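Side-chain contacts in putative reductase (Peptoclostridium difficile, PDB 5J6C), which probably reduces nitro compounds, possibly including the antibiotic metronidazole, using flavin mononucleotide as its bound redox cofactor: residues K184-N187 against D188-D192; D77-E80 against K81-L85. All blocks are in the same frame, centred on the assembly; numbering follows the deposited sequence.

Contact 1 of 2, residues K184-N187 against D188-D192. With FMN (flavin mononucleotide), chain C.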
loop_
_atom_site.group_PDB
_atom_site.type_symbol
_atom_site.label_atom_id
_atom_site.label_comp_id
_atom_site.label_asym_id
_atom_site.label_seq_id
_atom_site.Cartn_x
_atom_site.Cartn_y
_atom_site.Cartn_z
ATOM N N LYS A 184 -21.259 -3.195 -7.380
ATOM C CA LYS A 184 -21.879 -3.116 -6.063
ATOM C C LYS A 184 -20.883 -2.687 -4.989
ATOM O O LYS A 184 -19.748 -3.170 -4.936
ATOM C CB LYS A 184 -22.469 -4.468 -5.684
ATOM C CG LYS A 184 -23.884 -4.689 -6.150
ATOM C CD LYS A 184 -24.329 -6.145 -5.943
ATOM C CE LYS A 184 -24.242 -6.596 -4.478
ATOM N NZ LYS A 184 -22.883 -7.064 -4.056
ATOM N N ALA A 185 -21.335 -1.804 -4.104
ATOM C CA ALA A 185 -20.544 -1.389 -2.958
ATOM C C ALA A 185 -20.441 -2.508 -1.923
ATOM O O ALA A 185 -21.309 -3.381 -1.816
ATOM C CB ALA A 185 -21.155 -0.147 -2.310
ATOM N N TYR A 186 -19.363 -2.465 -1.151
ATOM C CA TYR A 186 -19.142 -3.447 -0.101
ATOM C C TYR A 186 -20.116 -3.246 1.061
ATOM O O TYR A 186 -20.588 -2.139 1.330
ATOM C CB TYR A 186 -17.700 -3.373 0.407
ATOM C CG TYR A 186 -16.681 -4.057 -0.504
ATOM C CD1 TYR A 186 -16.670 -5.445 -0.654
ATOM C CD2 TYR A 186 -15.733 -3.316 -1.201
ATOM C CE1 TYR A 186 -15.744 -6.071 -1.484
ATOM C CE2 TYR A 186 -14.813 -3.924 -2.029
ATOM C CZ TYR A 186 -14.824 -5.302 -2.171
ATOM O OH TYR A 186 -13.904 -5.909 -2.993
ATOM N N ASN A 187 -20.388 -4.341 1.752
ATOM C CA ASN A 187 -21.310 -4.452 2.869
ATOM C C ASN A 187 -20.537 -4.619 4.169
ATOM O O ASN A 187 -19.430 -5.160 4.168
ATOM C CB ASN A 187 -22.193 -5.692 2.689
ATOM C CG ASN A 187 -23.621 -5.394 2.857
ATOM O OD1 ASN A 187 -24.123 -4.433 2.285
ATOM N ND2 ASN A 187 -24.306 -6.196 3.674
ATOM N N ASP A 188 -21.151 -4.215 5.291
ATOM C CA ASP A 188 -20.637 -4.643 6.590
ATOM C C ASP A 188 -20.471 -6.153 6.621
ATOM O O ASP A 188 -19.498 -6.671 7.179
ATOM C CB ASP A 188 -21.571 -4.207 7.725
ATOM C CG ASP A 188 -21.300 -2.793 8.204
ATOM O OD1 ASP A 188 -20.270 -2.219 7.822
ATOM O OD2 ASP A 188 -22.119 -2.254 8.975
ATOM N N SER A 189 -21.412 -6.873 6.009
ATOM C CA SER A 189 -21.386 -8.328 6.022
ATOM C C SER A 189 -20.264 -8.890 5.162
ATOM O O SER A 189 -19.889 -10.051 5.339
ATOM C CB SER A 189 -22.726 -8.878 5.543
ATOM O OG SER A 189 -22.870 -8.656 4.155
ATOM N N ASP A 190 -19.717 -8.098 4.241
ATOM C CA ASP A 190 -18.582 -8.557 3.452
ATOM C C ASP A 190 -17.292 -8.629 4.259
ATOM O O ASP A 190 -16.336 -9.272 3.808
ATOM C CB ASP A 190 -18.377 -7.644 2.242
ATOM C CG ASP A 190 -19.533 -7.693 1.268
ATOM O OD1 ASP A 190 -20.024 -8.803 0.970
ATOM O OD2 ASP A 190 -19.964 -6.614 0.808
ATOM N N LEU A 191 -17.244 -8.011 5.433
ATOM C CA LEU A 191 -16.005 -7.879 6.186
ATOM C C LEU A 191 -15.605 -9.182 6.872
ATOM O O LEU A 191 -16.432 -9.854 7.492
ATOM C CB LEU A 191 -16.158 -6.792 7.239
ATOM C CG LEU A 191 -16.471 -5.394 6.703
ATOM C CD1 LEU A 191 -16.651 -4.434 7.883
ATOM C CD2 LEU A 191 -15.387 -4.923 5.747
ATOM N N ASP A 192 -14.310 -9.500 6.806
ATOM C CA ASP A 192 -13.765 -10.779 7.274
ATOM C C ASP A 192 -13.225 -10.666 8.698
ATOM O O ASP A 192 -12.019 -10.605 8.923
ATOM C CB ASP A 192 -12.654 -11.239 6.340
ATOM C CG ASP A 192 -13.129 -12.201 5.310
ATOM O OD1 ASP A 192 -14.254 -12.005 4.811
ATOM O OD2 ASP A 192 -12.380 -13.159 5.022
HETATM N N1 FMN C . -7.047 -6.920 -11.268
HETATM C C2 FMN C . -6.802 -7.322 -12.569
HETATM O O2 FMN C . -7.703 -7.343 -13.394
HETATM N N3 FMN C . -5.540 -7.702 -12.970
HETATM C C4 FMN C . -4.499 -7.707 -12.064
HETATM O O4 FMN C . -3.365 -8.048 -12.396
HETATM C C4A FMN C . -4.738 -7.329 -10.755
HETATM N N5 FMN C . -3.684 -7.332 -9.873
HETATM C C5A FMN C . -3.888 -6.921 -8.583
HETATM C C6 FMN C . -2.814 -6.937 -7.703
HETATM C C7 FMN C . -2.996 -6.528 -6.407
HETATM C C7M FMN C . -1.836 -6.532 -5.462
HETATM C C8 FMN C . -4.240 -6.117 -5.986
HETATM C C8M FMN C . -4.417 -5.668 -4.578
HETATM C C9 FMN C . -5.319 -6.102 -6.851
HETATM C C9A FMN C . -5.143 -6.513 -8.165
HETATM N N10 FMN C . -6.207 -6.515 -9.055
HETATM C C10 FMN C . -6.009 -6.924 -10.358
HETATM C "C1'" FMN C . -7.570 -6.072 -8.607
HETATM C "C2'" FMN C . -8.277 -7.163 -7.790
HETATM O "O2'" FMN C . -8.847 -8.138 -8.645
HETATM C "C3'" FMN C . -9.343 -6.532 -6.889
HETATM O "O3'" FMN C . -8.752 -5.492 -6.146
HETATM C "C4'" FMN C . -9.959 -7.544 -5.919
HETATM O "O4'" FMN C . -10.597 -8.560 -6.665
HETATM C "C5'" FMN C . -10.964 -6.860 -4.988
HETATM O "O5'" FMN C . -12.025 -6.364 -5.775
HETATM P P FMN C . -12.342 -4.787 -5.805
HETATM O O1P FMN C . -11.051 -4.024 -6.006
HETATM O O2P FMN C . -13.294 -4.459 -6.934
HETATM O O3P FMN C . -12.938 -4.433 -4.466
#

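Contact 2 of 2, residues D77-E80 against K81-L85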
loop_
_atom_site.group_PDB
_atom_site.type_symbol
_atom_site.label_atom_id
_atom_site.label_comp_id
_atom_site.label_asym_id
_atom_site.label_seq_id
_atom_site.Cartn_x
_atom_site.Cartn_y
_atom_site.Cartn_z
ATOM N N ASP A 77 -0.698 8.117 -21.653
ATOM C CA ASP A 77 -1.989 8.379 -22.269
ATOM C C ASP A 77 -1.964 8.193 -23.777
ATOM O O ASP A 77 -2.993 8.411 -24.430
ATOM C CB ASP A 77 -2.487 9.796 -21.921
ATOM C CG ASP A 77 -1.745 10.890 -22.665
ATOM O OD1 ASP A 77 -0.681 10.628 -23.276
ATOM O OD2 ASP A 77 -2.230 12.037 -22.616
ATOM N N ASP A 78 -0.823 7.813 -24.344
ATOM C CA ASP A 78 -0.736 7.502 -25.762
ATOM C C ASP A 78 -1.416 6.170 -26.042
ATOM O O ASP A 78 -1.095 5.154 -25.417
ATOM C CB ASP A 78 0.726 7.462 -26.197
ATOM C CG ASP A 78 0.894 6.937 -27.601
ATOM O OD1 ASP A 78 0.638 7.704 -28.552
ATOM O OD2 ASP A 78 1.264 5.757 -27.757
ATOM N N LYS A 79 -2.357 6.173 -26.991
ATOM C CA LYS A 79 -3.195 4.997 -27.187
ATOM C C LYS A 79 -2.362 3.797 -27.625
ATOM O O LYS A 79 -2.592 2.668 -27.169
ATOM C CB LYS A 79 -4.296 5.293 -28.207
ATOM C CG LYS A 79 -5.408 4.259 -28.190
ATOM C CD LYS A 79 -6.253 4.273 -29.453
ATOM C CE LYS A 79 -7.426 3.301 -29.303
ATOM N NZ LYS A 79 -7.103 2.210 -28.331
ATOM N N GLU A 80 -1.369 4.030 -28.488
ATOM C CA GLU A 80 -0.538 2.932 -28.962
ATOM C C GLU A 80 0.279 2.332 -27.827
ATOM O O GLU A 80 0.401 1.107 -27.728
ATOM C CB GLU A 80 0.369 3.415 -30.094
ATOM C CG GLU A 80 0.714 2.331 -31.108
ATOM C CD GLU A 80 -0.500 1.495 -31.506
ATOM O OE1 GLU A 80 -1.538 2.085 -31.896
ATOM O OE2 GLU A 80 -0.412 0.246 -31.417
ATOM N N LYS A 81 0.841 3.180 -26.958
ATOM C CA LYS A 81 1.546 2.692 -25.775
ATOM C C LYS A 81 0.621 1.881 -24.879
ATOM O O LYS A 81 1.040 0.882 -24.286
ATOM C CB LYS A 81 2.141 3.865 -24.984
ATOM C CG LYS A 81 3.479 4.393 -25.510
ATOM C CD LYS A 81 4.613 3.426 -25.161
ATOM C CE LYS A 81 5.866 3.640 -26.016
ATOM N NZ LYS A 81 6.547 4.926 -25.724
ATOM N N LEU A 82 -0.636 2.311 -24.752
ATOM C CA LEU A 82 -1.577 1.609 -23.886
ATOM C C LEU A 82 -1.900 0.226 -24.434
ATOM O O LEU A 82 -2.057 -0.734 -23.667
ATOM C CB LEU A 82 -2.848 2.445 -23.730
ATOM C CG LEU A 82 -2.640 3.674 -22.847
ATOM C CD1 LEU A 82 -3.830 4.605 -22.890
ATOM C CD2 LEU A 82 -2.344 3.255 -21.403
ATOM N N ILE A 83 -2.018 0.114 -25.761
ATOM C CA ILE A 83 -2.187 -1.189 -26.398
ATOM C C ILE A 83 -0.977 -2.073 -26.113
ATOM O O ILE A 83 -1.113 -3.224 -25.674
ATOM C CB ILE A 83 -2.416 -1.016 -27.913
ATOM C CG1 ILE A 83 -3.765 -0.324 -28.174
ATOM C CG2 ILE A 83 -2.317 -2.353 -28.630
ATOM C CD1 ILE A 83 -4.022 0.007 -29.623
ATOM N N ASN A 84 0.227 -1.544 -26.360
ATOM C CA ASN A 84 1.449 -2.296 -26.080
ATOM C C ASN A 84 1.470 -2.791 -24.637
ATOM O O ASN A 84 1.747 -3.963 -24.376
ATOM C CB ASN A 84 2.673 -1.429 -26.367
ATOM C CG ASN A 84 2.798 -1.062 -27.839
ATOM O OD1 ASN A 84 2.138 -1.645 -28.694
ATOM N ND2 ASN A 84 3.643 -0.087 -28.132
ATOM N N LEU A 85 1.131 -1.910 -23.690
ATOM C CA LEU A 85 1.188 -2.276 -22.280
ATOM C C LEU A 85 0.089 -3.260 -21.886
ATOM O O LEU A 85 0.269 -4.028 -20.935
ATOM C CB LEU A 85 1.119 -1.012 -21.421
ATOM C CG LEU A 85 2.393 -0.155 -21.490
ATOM C CD1 LEU A 85 2.182 1.174 -20.808
ATOM C CD2 LEU A 85 3.613 -0.899 -20.887
#

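Contact 1 of 2, residues K184-N187 against D188-D192
Asn187 and Asp190 are the first and last residues of a type I beta turn in the loop that follows strand 168-177. The backbone N of Asn187 donates to Asp190 OD2; the modelled length is very short, 2.5 Å, so its exact value is doubtful. In return Asp190 N gives its hydrogen to Asn187 O at 3.0 Å, the bond that closes the turn. An overlapping turn of the same type follows, with Leu191 N bonded to Asp188 O. With CG beside the backbone N and opposite the carbonyl carbon (chi1 -65°), the carboxylate of Asp190 folds back over the start of the turn, and its OD2 also lies 3.1 Å from Asn187 CB. The side-chain amide of Asn187 turns to the next residue but one: ND2 donates to Ser189 OG at 2.9 Å, the hydroxyl lying only slightly off the amide plane.

Tyr186 carries the contact toward the cofactor. Asp190 OD2 sits 3.8 Å from Tyr186 CD1, near the plane of the ring at its edge, and the carboxylate is turned almost perpendicular to the ring. Across the ring, at the hydroxyl end of its rim, phosphate oxygen O3P of flavin mononucleotide lies in the ring plane, although the modelled approach to the hydroxyl is too close to interpret. Arg37 makes a cation-pi contact with the ring, while Leu61 of the second subunit packs on it. Farther out, Asp188 OD1 forms salt bridges with Lys34 of its own chain and with Lys57 of the second subunit. Chemically, the turn, with a carboxylate accepting from the amide that follows Tyr186, is consistent with a fixed chain course beside the phosphate end of the flavin pocket.

Contact 2 of 2, residues D77-E80 against K81-L85
Asp78 and Lys81 meet across the first turn of helix 79-86, where Asp78 is the N-cap. Its CG stands opposite the backbone N (chi1 171°), which swings the carboxylate over the start of the helix, and OD2 receives the hydrogen of Lys81 N at 2.7 Å in a fairly straight bond. That N-H arrives on the anti side of OD2, 26° out of the carboxylate plane. The aliphatic start of Lys81 lies beside the same oxygen, with CG 3.4 Å from Asp78 OD2, but the chain then bends and leads its ammonium elsewhere: NZ donates hydrogen bonds to Asn199 O and Asn200 OD1 of the second subunit. The backbone N atoms of Asp77 and Asp78 also donate to Asn199 OD1 of the second subunit, so the helix start receives the tail of the partner chain.

On the next faces of the helix the side chains pass one another obliquely. Ile83 presents CD1 between two charged neighbours, 4.0 Å from Lys79 NZ and 4.0 Å from Glu80 OE1, so both polar ends rest against a methyl group. Glu80, bent at chi2, also brings OE2 to 4.2 Å from Asn84 OD1; its carboxylate and the amide are turned 68° apart. Asn84 ND2 instead donates to Glu161 OE2 in helix 154-162. Facing inward, Leu82 sets CG 3.3 Å from Asp78 O and lies against Val76 of strand 71-76.

Beneath these side chains, ordinary helical bonds run from Leu82, Ile83 and Asn84 to the carbonyls of Asp78, Lys79 and Glu80. The capping carboxylate satisfies an amide that has no helical carbonyl one turn earlier, and its negative charge probably interacts favourably with the positive end of the helix dipole.

How the contacts relate
Both contacts are local and at the surface, on opposite sides of the chain's centre, about 23 Å apart at their nearest atoms. They share no element: contact 1 is a pair of overlapping turns in the loop between strands 168-177 and 196-198; contact 2 opens helix 79-86, just after strand 71-76, outermost in the sheet of this chain. In each, an aspartate carboxylate accepts a backbone N-H three residues away, backward in contact 1, where the bond is modelled doubtfully short, and forward in contact 2. Each reaches the second subunit, through aspartate salt bridges and packing in contact 1 and hydrogen bonds from a lysine and backbone amides in contact 2. Only contact 1 includes a flavin-pocket residue.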